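Local coordinates for protein BA_2500 (Bacillus anthracis, PDB 4GUC) that is of unknown function but belongs to the DUF5065 family in the E-set clan and probably forms an immunoglobulin-like beta domain, at residues H20-I26 and Y110-G114; V31-H36 and F116-K120; I53-L59 and T99-K105; Y72-Y76 and R86-P90. All blocks are in the same frame, centred on the assembly; numbering follows the deposited sequence. Where two conformers were deposited one is given.

Overall arrangement
Interaction 3, the antiparallel pairing of 53-59 with 99-105, sits close to the centre of the chain, and the other contacts are arranged around it. Interactions 1 and 2 both use strand 109-119, which lies next to strand 98-106; they add two short parallel strands along it, their centres about 19 Å apart. Backbone bonds link interaction 3 to interaction 1 through Tyr111 and Met104, and to interaction 2 through Phe116 and Tyr100. Interaction 4 starts from strand 69-76, the other neighbour of 53-59, with its centre about 9 Å from that of interaction 3. No active site is known; bound glycerol, probably from crystallisation, lies near Tyr111 and Met104.

Interaction 1 (H20-I26 and Y110-G114); sequences HHNADFI and YYYGG
The rings of His20 and Tyr112 meet rim to rim, neither over the other's face, with their planes 77° apart. They flank a parallel pairing in which strand 24-25 joins strand 109-119 of the mixed sheet, in a probably immunoglobulin-like domain. At the imidazole edge, ND1 of His20 shares a hydrogen bond of 2.6 Å with OH of Tyr112, and either atom could be the donor. The phenol rim also has Asp24 O near its plane, whereas Ala23 O and Phe25 N approach it obliquely. Phe25 turns its own edge to Gly113 and Gly114, Phe25 CE1 lying 3.5 Å from Gly113 O. Placed between its backbone N and carbonyl carbon (chi1 75°), CG of Tyr112 brings the ring alongside Ala23 and Phe25, with Tyr112 CE2 3.8 Å from Phe25 CB and CD2 as close to Ala23 CB. The sheet's other face carries Tyr111 and Asp24 side by side; CD1 of Tyr111 is 3.7 Å from CB of Asp24, and the carboxylate stands at 78° to the ring. Ile26 crosses Tyr111 there, CD1 touching its CB. Three backbone bonds hold the pair, the last running from Ile26 N to Tyr112 O at 3.0 Å.

Interaction 2 (V31-H36 and F116-K120); sequences VGDLKH and FKISK
Phe116 reaches across to the loop before strand 34-35, where its side chain meets Gly32, Val31 and Leu34 in turn. Phe116 CB lies 3.4 Å from Gly32 O, which CG and CD2 also touch. Because CG stands between the backbone N and the carbonyl carbon (chi1 60°), the ring extends under Val31, whose CG2 sits 4.0 Å from the Phe116 ring centroid and almost exactly on its normal, a CH-pi contact over the face. CD1, CE1 and the tip atom CZ of Phe116 all lie under this methyl, CZ 4.2 Å from Val31 CG2. Phe116 CE2, on the other side of the rim, meets Leu34 CD1 at 4.1 Å. One residue further along each chain, Asp33 acts as a side-chain extension of the backbone ladder: its OD1 accepts from Lys117 N at 2.9 Å along a nearly straight line, approached from above the carboxylate plane.

From there the chains run as parallel strands, 34-35 alongside the C-terminal part of 109-119, Leu34 paired with Ile118 and Lys35 with Ser119. Leu34 N gives its hydrogen to Lys117 O at 2.8 Å, Leu34 O receives Ser119 N, and His36 N closes the run on Ser119 O. The buried face carries Leu34 and Ile118, both of which also touch Ile91. The imidazole of His36 lies with one face over Ser119 O and leans on Ile118 CG2; its NE2 is hydrogen-bonded to Tyr95 O, while a water at its edge links ND1 to Lys120 O. On the exposed side Lys35, bent at its last two torsions, brings NZ within 2.8 Å of Lys120 OXT in a salt bridge with the terminal carboxylate.

Interaction 3 (I53-L59 and T99-K105); sequences IVKIYQL and TYVAVMK
Val54, Ile56 and Tyr57 press against Tyr100, Val101, Val103 and Met104 in the regular, buried middle of an antiparallel strand pair. Bonds in both directions join Lys55 to Val103 and Tyr57 to Val101, the shortest being Lys55 N to Val103 O at 2.8 Å. On one face, Val54 and Ile56 pack on Met104 and Tyr100: Val54 crosses selenomethionine Met104, with Val54 CG2 4.0 Å from Met104 CB, and Ile56 CG2, held anti to its backbone N, reaches Tyr100 CD2 at 3.9 Å. On the reverse face the Tyr57 ring spans toward Val103, Tyr57 CD2 lying 3.9 Å from Val103 CG2. Its hydroxyl and Lys55 NZ both bind Asp9, so these two tips share one carboxylate.

The ladder is looser at the partly exposed Leu59 and Thr99 end. Leu59 N still bonds Thr99 O, but the return link runs through a water that accepts from Thr99 N and donates to Leu59 O. Just inside, the extended side chain of Gln58 lays CG over one face of the Tyr100 ring, offset toward the rim, and carries Gln58 NE2 to Tyr100 OH at 3.0 Å. The bond is nearly straight and lies in the amide plane, although amide and ring stand 82° apart; Gln58 OE1 bonds Ser60, and the Tyr100 hydroxyl also meets Asn96 O. Strand 69-76 flanks 53-59 and strand 109-119 flanks 98-106, making this an inner pair of the mixed sheet, while helix 16-22 rests its Leu19 on Val101 and Val103.

Interaction 4 (Y72-Y76 and R86-P90); sequences YKTIY and RFVTP
Tyr76 and Val88 are joined by a water rather than by a direct bond: the water donates to Tyr76 O at 2.7 Å and accepts from Val88 N at 2.9 Å. No hydrogen bond passes straight between these two strands, which run in roughly antiparallel directions, 138° apart, with axes no closer than 6.4 Å. They belong to different sheets, 72-76 to the large mixed sheet and 86-90 to the two-stranded sheet with 39-45, so the contact joins the two layers of what is probably an immunoglobulin-like beta sandwich.

Ile75 makes the largest single contribution. Ile75 CG2, anti to the backbone N, reaches over the other backbone and lies 3.6 Å from Val88 N, while also touching Phe87 CB at 3.9 Å. The Phe87 ring turns its edge to the isoleucine carbonyl, Phe87 CD1 being 3.5 Å from Ile75 O, and it also packs on Val54 of strand 53-59, between the two sheets. At the start of the segment 72-76, Tyr72 and Lys73 both face Ile56, a classic beta bulge. The lysine chain bends at its second torsion (chi2 69°), bringing Lys73 CE beside Thr89 OG1 at 3.7 Å. The guanidinium of Arg86 forms a salt bridge with Asp41 of strand 39-45. Packing is tightest at the end of the isoleucine, where Ile75 CD1 stands 3.4 Å from the methyl CG2 of Thr89.

Interaction 1 (H20-I26 and Y110-G114)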
# COMPACT_ATOMS: atom_id res chain seq x y z
N HIS A 20 -8.48 -7.95 -2.09
CA HIS A 20 -9.54 -7.82 -1.11
C HIS A 20 -10.09 -9.15 -0.66
O HIS A 20 -10.67 -9.23 0.42
CB HIS A 20 -10.57 -6.86 -1.72
CG HIS A 20 -11.76 -6.53 -0.89
ND1 HIS A 20 -11.66 -5.94 0.35
CD2 HIS A 20 -13.07 -6.50 -1.22
CE1 HIS A 20 -12.86 -5.66 0.80
NE2 HIS A 20 -13.74 -5.98 -0.14
N HIS A 21 -9.94 -10.19 -1.47
CA HIS A 21 -10.45 -11.51 -1.11
C HIS A 21 -9.37 -12.46 -0.59
O HIS A 21 -9.65 -13.62 -0.29
CB HIS A 21 -11.26 -12.10 -2.28
CG HIS A 21 -12.57 -11.40 -2.48
ND1 HIS A 21 -12.69 -10.22 -3.18
CD2 HIS A 21 -13.82 -11.70 -2.03
CE1 HIS A 21 -13.95 -9.82 -3.15
NE2 HIS A 21 -14.66 -10.70 -2.48
N ASN A 22 -8.14 -11.98 -0.46
CA ASN A 22 -7.02 -12.82 0.04
C ASN A 22 -6.15 -12.19 1.11
O ASN A 22 -5.78 -12.87 2.08
CB ASN A 22 -6.19 -13.23 -1.16
CG ASN A 22 -6.92 -14.24 -1.99
OD1 ASN A 22 -6.96 -15.42 -1.62
ND2 ASN A 22 -7.47 -13.83 -3.12
N ALA A 23 -5.80 -10.93 0.97
CA ALA A 23 -4.94 -10.30 1.96
C ALA A 23 -5.70 -9.97 3.21
O ALA A 23 -6.92 -9.84 3.19
CB ALA A 23 -4.30 -9.00 1.39
N ASP A 24 -4.99 -9.83 4.31
CA ASP A 24 -5.63 -9.48 5.57
C ASP A 24 -5.74 -7.99 5.74
O ASP A 24 -4.78 -7.26 5.59
CB ASP A 24 -4.84 -10.02 6.76
CG ASP A 24 -5.10 -11.49 7.06
OD1 ASP A 24 -5.82 -12.20 6.32
OD2 ASP A 24 -4.57 -11.93 8.09
N PHE A 25 -6.93 -7.52 6.03
CA PHE A 25 -7.14 -6.12 6.29
C PHE A 25 -6.64 -5.75 7.68
O PHE A 25 -6.94 -6.45 8.66
CB PHE A 25 -8.61 -5.72 6.20
CG PHE A 25 -8.87 -4.34 6.71
CD1 PHE A 25 -8.45 -3.23 6.00
CD2 PHE A 25 -9.55 -4.13 7.88
CE1 PHE A 25 -8.66 -1.96 6.48
CE2 PHE A 25 -9.75 -2.85 8.36
CZ PHE A 25 -9.32 -1.77 7.64
N ILE A 26 -5.86 -4.66 7.77
CA ILE A 26 -5.36 -4.16 9.05
C ILE A 26 -5.64 -2.66 9.16
O ILE A 26 -5.36 -1.88 8.25
CB ILE A 26 -3.92 -4.56 9.37
CG1 ILE A 26 -2.95 -4.05 8.34
CG2 ILE A 26 -3.84 -6.09 9.55
CD1 ILE A 26 -1.48 -4.32 8.73
N TYR A 110 0.43 -11.15 3.09
CA TYR A 110 0.06 -9.82 2.65
C TYR A 110 -1.05 -9.21 3.48
O TYR A 110 -1.97 -9.92 3.90
CB TYR A 110 -0.36 -9.83 1.19
CG TYR A 110 0.77 -10.18 0.24
CD1 TYR A 110 1.59 -9.21 -0.28
CD2 TYR A 110 1.00 -11.49 -0.13
CE1 TYR A 110 2.60 -9.54 -1.17
CE2 TYR A 110 2.01 -11.82 -0.98
CZ TYR A 110 2.83 -10.82 -1.49
OH TYR A 110 3.84 -11.13 -2.39
N TYR A 111 -0.95 -7.90 3.66
CA TYR A 111 -1.88 -7.07 4.43
C TYR A 111 -2.25 -5.82 3.66
O TYR A 111 -1.47 -5.41 2.78
CB TYR A 111 -1.21 -6.65 5.74
CG TYR A 111 -0.74 -7.86 6.53
CD1 TYR A 111 -1.57 -8.45 7.46
CD2 TYR A 111 0.51 -8.43 6.31
CE1 TYR A 111 -1.16 -9.62 8.16
CE2 TYR A 111 0.92 -9.57 6.99
CZ TYR A 111 0.10 -10.14 7.92
OH TYR A 111 0.54 -11.28 8.60
N TYR A 112 -3.43 -5.25 3.88
CA TYR A 112 -3.79 -4.03 3.15
C TYR A 112 -4.68 -3.17 4.01
O TYR A 112 -5.20 -3.63 5.02
CB TYR A 112 -4.42 -4.38 1.79
CG TYR A 112 -5.83 -4.89 1.85
CD1 TYR A 112 -6.88 -4.26 1.14
CD2 TYR A 112 -6.17 -5.99 2.63
CE1 TYR A 112 -8.19 -4.72 1.23
CE2 TYR A 112 -7.46 -6.45 2.69
CZ TYR A 112 -8.48 -5.80 2.02
OH TYR A 112 -9.75 -6.31 2.13
N GLY A 113 -4.85 -1.91 3.62
CA GLY A 113 -5.67 -0.96 4.37
C GLY A 113 -6.94 -0.51 3.67
O GLY A 113 -7.62 0.41 4.16
N GLY A 114 -7.31 -1.23 2.61
CA GLY A 114 -8.48 -0.92 1.80
C GLY A 114 -8.20 0.28 0.90
O GLY A 114 -7.33 1.12 1.17

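Interaction 2 (V31-H36 and F116-K120)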
# COMPACT_ATOMS: atom_id res chain seq x y z
N VAL A 31 -5.52 4.74 6.15
CA VAL A 31 -5.21 6.15 6.30
C VAL A 31 -6.32 7.14 5.95
O VAL A 31 -6.24 8.32 6.30
CB VAL A 31 -3.91 6.49 5.45
CG1 VAL A 31 -2.73 5.63 5.97
CG2 VAL A 31 -4.09 6.23 3.94
N GLY A 32 -7.30 6.65 5.21
CA GLY A 32 -8.41 7.49 4.80
C GLY A 32 -7.97 8.23 3.55
O GLY A 32 -6.88 8.02 3.04
N ASP A 33 -8.80 9.14 3.09
CA ASP A 33 -8.49 9.91 1.88
C ASP A 33 -7.39 10.92 2.16
O ASP A 33 -7.33 11.52 3.26
CB ASP A 33 -9.70 10.63 1.36
CG ASP A 33 -10.82 9.69 0.93
OD1 ASP A 33 -10.58 8.49 0.64
OD2 ASP A 33 -11.96 10.19 0.87
N LEU A 34 -6.51 11.11 1.18
CA LEU A 34 -5.38 12.04 1.31
C LEU A 34 -5.39 13.09 0.20
O LEU A 34 -6.02 12.88 -0.86
CB LEU A 34 -4.06 11.25 1.28
CG LEU A 34 -3.86 10.18 2.37
CD1 LEU A 34 -2.56 9.42 2.20
CD2 LEU A 34 -3.93 10.84 3.74
N LYS A 35 -4.75 14.23 0.45
CA LYS A 35 -4.64 15.31 -0.52
C LYS A 35 -3.17 15.60 -0.77
O LYS A 35 -2.32 15.29 0.06
CB LYS A 35 -5.29 16.59 0.00
CG LYS A 35 -6.81 16.57 0.04
CD LYS A 35 -7.36 17.82 0.72
CE LYS A 35 -6.95 19.15 0.05
NZ LYS A 35 -7.79 19.53 -1.14
N HIS A 36 -2.85 16.14 -1.95
CA HIS A 36 -1.47 16.52 -2.24
C HIS A 36 -1.03 17.45 -1.10
O HIS A 36 -1.77 18.37 -0.74
CB HIS A 36 -1.30 17.25 -3.58
CG HIS A 36 -1.65 16.42 -4.78
ND1 HIS A 36 -2.24 16.93 -5.92
CD2 HIS A 36 -1.55 15.08 -4.98
CE1 HIS A 36 -2.41 15.96 -6.80
NE2 HIS A 36 -2.04 14.82 -6.24
N PHE A 116 -8.49 3.98 -0.96
CA PHE A 116 -8.69 5.36 -0.50
C PHE A 116 -8.45 6.29 -1.68
O PHE A 116 -7.88 5.87 -2.69
CB PHE A 116 -7.77 5.75 0.67
CG PHE A 116 -6.28 5.65 0.38
CD1 PHE A 116 -5.61 4.46 0.55
CD2 PHE A 116 -5.55 6.77 -0.02
CE1 PHE A 116 -4.27 4.35 0.28
CE2 PHE A 116 -4.19 6.65 -0.30
CZ PHE A 116 -3.56 5.42 -0.10
N LYS A 117 -8.90 7.53 -1.58
CA LYS A 117 -8.70 8.48 -2.65
C LYS A 117 -7.55 9.46 -2.37
O LYS A 117 -7.24 9.76 -1.22
CB LYS A 117 -9.94 9.37 -2.81
CG LYS A 117 -11.22 8.70 -3.21
CD LYS A 117 -11.19 8.08 -4.60
CE LYS A 117 -12.61 7.66 -5.06
NZ LYS A 117 -13.31 6.74 -4.11
N ILE A 118 -6.88 9.86 -3.45
CA ILE A 118 -5.86 10.91 -3.41
C ILE A 118 -6.48 11.99 -4.31
O ILE A 118 -6.86 11.72 -5.44
CB ILE A 118 -4.45 10.51 -3.87
CG1 ILE A 118 -3.88 9.53 -2.85
CG2 ILE A 118 -3.57 11.76 -3.97
CD1 ILE A 118 -2.49 8.99 -3.15
N SER A 119 -6.58 13.20 -3.78
CA SER A 119 -7.15 14.34 -4.53
C SER A 119 -6.21 15.53 -4.55
O SER A 119 -5.25 15.57 -3.79
CB SER A 119 -8.49 14.75 -3.89
OG SER A 119 -8.29 15.08 -2.53
N LYS A 120 -6.50 16.49 -5.42
CA LYS A 120 -5.67 17.69 -5.53
C LYS A 120 -5.81 18.52 -4.25
O LYS A 120 -4.91 19.29 -3.89
CB LYS A 120 -6.04 18.56 -6.74
CG LYS A 120 -5.82 17.88 -8.07
CD LYS A 120 -5.90 18.87 -9.23
CE LYS A 120 -5.54 18.20 -10.58
NZ LYS A 120 -6.46 17.13 -11.05
OXT LYS A 120 -6.83 18.44 -3.55
O HOH W 1 -8.87 12.89 -1.14
O HOH W 2 -2.66 19.72 -5.97

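Interaction 3 (I53-L59 and T99-K105)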
# COMPACT_ATOMS: atom_id res chain seq x y z
N ILE A 53 7.58 -4.41 4.14
CA ILE A 53 7.74 -3.40 3.09
C ILE A 53 6.31 -3.01 2.71
O ILE A 53 5.43 -3.88 2.60
CB ILE A 53 8.45 -3.96 1.83
CG1 ILE A 53 9.89 -4.42 2.17
CG2 ILE A 53 8.47 -2.93 0.69
CD1 ILE A 53 10.57 -5.10 1.00
N VAL A 54 6.08 -1.72 2.48
CA VAL A 54 4.76 -1.24 2.07
C VAL A 54 4.82 -0.60 0.68
O VAL A 54 5.78 0.10 0.35
CB VAL A 54 4.22 -0.17 3.06
CG1 VAL A 54 2.99 0.58 2.48
CG2 VAL A 54 3.95 -0.79 4.41
N LYS A 55 3.86 -0.91 -0.17
CA LYS A 55 3.74 -0.30 -1.46
C LYS A 55 2.39 0.40 -1.57
O LYS A 55 1.40 -0.06 -0.99
CB LYS A 55 3.79 -1.35 -2.58
CG LYS A 55 5.14 -1.93 -2.90
CD LYS A 55 5.11 -3.06 -3.91
CE LYS A 55 6.48 -3.59 -4.19
NZ LYS A 55 6.32 -4.74 -5.14
N ILE A 56 2.37 1.53 -2.26
CA ILE A 56 1.19 2.28 -2.59
C ILE A 56 0.93 2.00 -4.09
O ILE A 56 1.80 2.27 -4.92
CB ILE A 56 1.29 3.79 -2.34
CG1 ILE A 56 1.53 4.07 -0.84
CG2 ILE A 56 0.03 4.49 -2.83
CD1 ILE A 56 1.63 5.54 -0.46
N TYR A 57 -0.22 1.41 -4.39
CA TYR A 57 -0.63 1.14 -5.75
C TYR A 57 -1.85 1.97 -6.13
O TYR A 57 -2.71 2.26 -5.30
CB TYR A 57 -1.11 -0.31 -5.91
CG TYR A 57 -0.12 -1.45 -5.71
CD1 TYR A 57 0.53 -2.02 -6.79
CD2 TYR A 57 0.10 -2.02 -4.46
CE1 TYR A 57 1.39 -3.11 -6.64
CE2 TYR A 57 0.96 -3.09 -4.30
CZ TYR A 57 1.58 -3.65 -5.39
OH TYR A 57 2.38 -4.74 -5.15
N GLN A 58 -1.94 2.36 -7.40
CA GLN A 58 -3.09 3.04 -7.92
C GLN A 58 -4.01 1.96 -8.51
O GLN A 58 -3.56 0.99 -9.13
CB GLN A 58 -2.71 4.02 -9.03
CG GLN A 58 -3.88 4.80 -9.57
CD GLN A 58 -3.53 5.60 -10.81
OE1 GLN A 58 -3.74 5.10 -11.91
NE2 GLN A 58 -2.90 6.73 -10.64
N LEU A 59 -5.32 2.11 -8.31
CA LEU A 59 -6.31 1.18 -8.85
C LEU A 59 -6.87 1.83 -10.13
O LEU A 59 -7.58 2.86 -10.04
CB LEU A 59 -7.41 0.90 -7.80
CG LEU A 59 -8.59 0.00 -8.23
CD1 LEU A 59 -8.15 -1.30 -8.80
CD2 LEU A 59 -9.54 -0.25 -7.07
N THR A 99 -7.89 6.58 -7.16
CA THR A 99 -8.06 5.61 -6.08
C THR A 99 -6.78 4.81 -5.92
O THR A 99 -6.18 4.37 -6.90
CB THR A 99 -9.26 4.70 -6.37
OG1 THR A 99 -10.43 5.52 -6.50
CG2 THR A 99 -9.48 3.68 -5.28
N TYR A 100 -6.37 4.62 -4.66
CA TYR A 100 -5.12 3.92 -4.30
C TYR A 100 -5.32 2.94 -3.18
O TYR A 100 -6.38 2.93 -2.57
CB TYR A 100 -4.10 4.98 -3.87
CG TYR A 100 -3.63 5.88 -4.99
CD1 TYR A 100 -4.39 6.97 -5.41
CD2 TYR A 100 -2.41 5.66 -5.62
CE1 TYR A 100 -3.97 7.80 -6.47
CE2 TYR A 100 -1.98 6.48 -6.66
CZ TYR A 100 -2.78 7.54 -7.09
OH TYR A 100 -2.32 8.36 -8.13
N VAL A 101 -4.29 2.12 -2.93
CA VAL A 101 -4.34 1.17 -1.82
C VAL A 101 -2.94 0.92 -1.33
O VAL A 101 -2.00 0.90 -2.12
CB VAL A 101 -5.03 -0.19 -2.19
CG1 VAL A 101 -4.33 -0.91 -3.31
CG2 VAL A 101 -5.17 -1.10 -0.94
N ALA A 102 -2.79 0.79 -0.00
CA ALA A 102 -1.50 0.50 0.61
C ALA A 102 -1.49 -0.98 0.97
O ALA A 102 -2.43 -1.50 1.61
CB ALA A 102 -1.25 1.36 1.85
N VAL A 103 -0.42 -1.66 0.57
CA VAL A 103 -0.25 -3.09 0.79
C VAL A 103 1.08 -3.35 1.47
O VAL A 103 2.09 -2.75 1.08
CB VAL A 103 -0.27 -3.87 -0.57
CG1 VAL A 103 -0.05 -5.35 -0.40
CG2 VAL A 103 -1.59 -3.59 -1.31
N MSE A 104 1.10 -4.23 2.47
CA MSE A 104 2.31 -4.63 3.14
C MSE A 104 2.61 -6.09 2.90
O MSE A 104 1.71 -6.94 3.02
CB MSE A 104 2.24 -4.38 4.64
CG MSE A 104 3.57 -4.69 5.38
SE MSE A 104 3.65 -4.34 7.25
CE MSE A 104 2.45 -5.70 7.85
N LYS A 105 3.85 -6.38 2.51
CA LYS A 105 4.32 -7.75 2.36
C LYS A 105 5.17 -8.01 3.61
O LYS A 105 6.08 -7.22 3.94
CB LYS A 105 5.14 -7.95 1.11
CG LYS A 105 5.66 -9.42 0.96
CD LYS A 105 6.40 -9.59 -0.32
CE LYS A 105 6.93 -11.00 -0.54
NZ LYS A 105 7.97 -11.39 0.44
O HOH W 3 -7.50 5.69 -9.92

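Interaction 4 (Y72-Y76 and R86-P90)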
# COMPACT_ATOMS: atom_id res chain seq x y z
N TYR A 72 3.01 2.79 -7.40
CA TYR A 72 3.45 4.20 -7.39
C TYR A 72 4.61 4.43 -6.44
O TYR A 72 5.40 5.36 -6.65
CB TYR A 72 2.28 5.17 -7.08
CG TYR A 72 1.60 5.67 -8.34
CD1 TYR A 72 0.95 4.80 -9.20
CD2 TYR A 72 1.61 7.03 -8.65
CE1 TYR A 72 0.37 5.25 -10.38
CE2 TYR A 72 0.99 7.50 -9.81
CZ TYR A 72 0.37 6.61 -10.66
OH TYR A 72 -0.24 7.06 -11.83
N LYS A 73 4.72 3.64 -5.38
CA LYS A 73 5.81 3.85 -4.43
C LYS A 73 6.09 2.61 -3.62
O LYS A 73 5.16 1.89 -3.27
CB LYS A 73 5.42 4.96 -3.44
CG LYS A 73 6.58 5.59 -2.67
CD LYS A 73 7.48 6.41 -3.59
CE LYS A 73 8.66 7.03 -2.87
NZ LYS A 73 9.47 7.86 -3.82
N THR A 74 7.37 2.38 -3.30
CA THR A 74 7.82 1.27 -2.43
C THR A 74 8.39 2.01 -1.22
O THR A 74 9.25 2.89 -1.37
CB THR A 74 8.88 0.38 -3.08
OG1 THR A 74 8.33 -0.18 -4.27
CG2 THR A 74 9.27 -0.72 -2.11
N ILE A 75 7.93 1.66 -0.03
CA ILE A 75 8.35 2.33 1.20
C ILE A 75 8.98 1.33 2.17
O ILE A 75 8.39 0.29 2.53
CB ILE A 75 7.13 2.97 1.91
CG1 ILE A 75 6.21 3.73 0.93
CG2 ILE A 75 7.60 3.86 3.07
CD1 ILE A 75 4.93 4.32 1.60
N TYR A 76 10.20 1.62 2.61
CA TYR A 76 10.90 0.78 3.59
C TYR A 76 10.69 1.29 4.99
O TYR A 76 10.30 2.42 5.20
CB TYR A 76 12.39 0.65 3.25
CG TYR A 76 12.60 -0.27 2.07
CD1 TYR A 76 12.92 -1.61 2.28
CD2 TYR A 76 12.44 0.16 0.78
CE1 TYR A 76 13.11 -2.48 1.24
CE2 TYR A 76 12.62 -0.71 -0.30
CZ TYR A 76 12.95 -2.03 -0.05
OH TYR A 76 13.14 -2.93 -1.08
N ARG A 86 7.87 1.48 10.60
CA ARG A 86 7.29 2.82 10.39
C ARG A 86 7.48 3.09 8.89
O ARG A 86 8.59 3.00 8.39
CB ARG A 86 7.98 3.90 11.21
CG ARG A 86 7.34 5.24 10.99
CD ARG A 86 8.13 6.33 11.64
NE ARG A 86 7.51 7.62 11.38
CZ ARG A 86 8.10 8.79 11.64
NH1 ARG A 86 9.33 8.79 12.13
NH2 ARG A 86 7.48 9.93 11.35
N PHE A 87 6.39 3.42 8.20
CA PHE A 87 6.38 3.65 6.74
C PHE A 87 5.87 5.06 6.47
O PHE A 87 4.70 5.35 6.75
CB PHE A 87 5.54 2.56 6.06
CG PHE A 87 6.00 1.14 6.41
CD1 PHE A 87 7.06 0.54 5.73
CD2 PHE A 87 5.45 0.46 7.47
CE1 PHE A 87 7.51 -0.70 6.08
CE2 PHE A 87 5.92 -0.81 7.83
CZ PHE A 87 6.94 -1.39 7.14
N VAL A 88 6.75 5.90 5.94
CA VAL A 88 6.46 7.31 5.73
C VAL A 88 6.79 7.79 4.32
O VAL A 88 7.89 7.51 3.81
CB VAL A 88 7.36 8.17 6.71
CG1 VAL A 88 7.03 9.65 6.58
CG2 VAL A 88 7.17 7.73 8.15
N THR A 89 5.85 8.45 3.66
CA THR A 89 6.17 8.98 2.34
C THR A 89 5.26 10.19 2.06
O THR A 89 4.08 10.16 2.42
CB THR A 89 6.08 7.89 1.23
OG1 THR A 89 6.88 8.24 0.11
CG2 THR A 89 4.64 7.65 0.78
N PRO A 90 5.78 11.26 1.41
CA PRO A 90 4.94 12.41 1.11
C PRO A 90 3.99 12.19 -0.06
O PRO A 90 4.35 11.52 -1.04
CB PRO A 90 5.96 13.50 0.71
CG PRO A 90 7.12 12.76 0.22
CD PRO A 90 7.18 11.46 0.99
O HOH W 4 9.54 4.96 5.81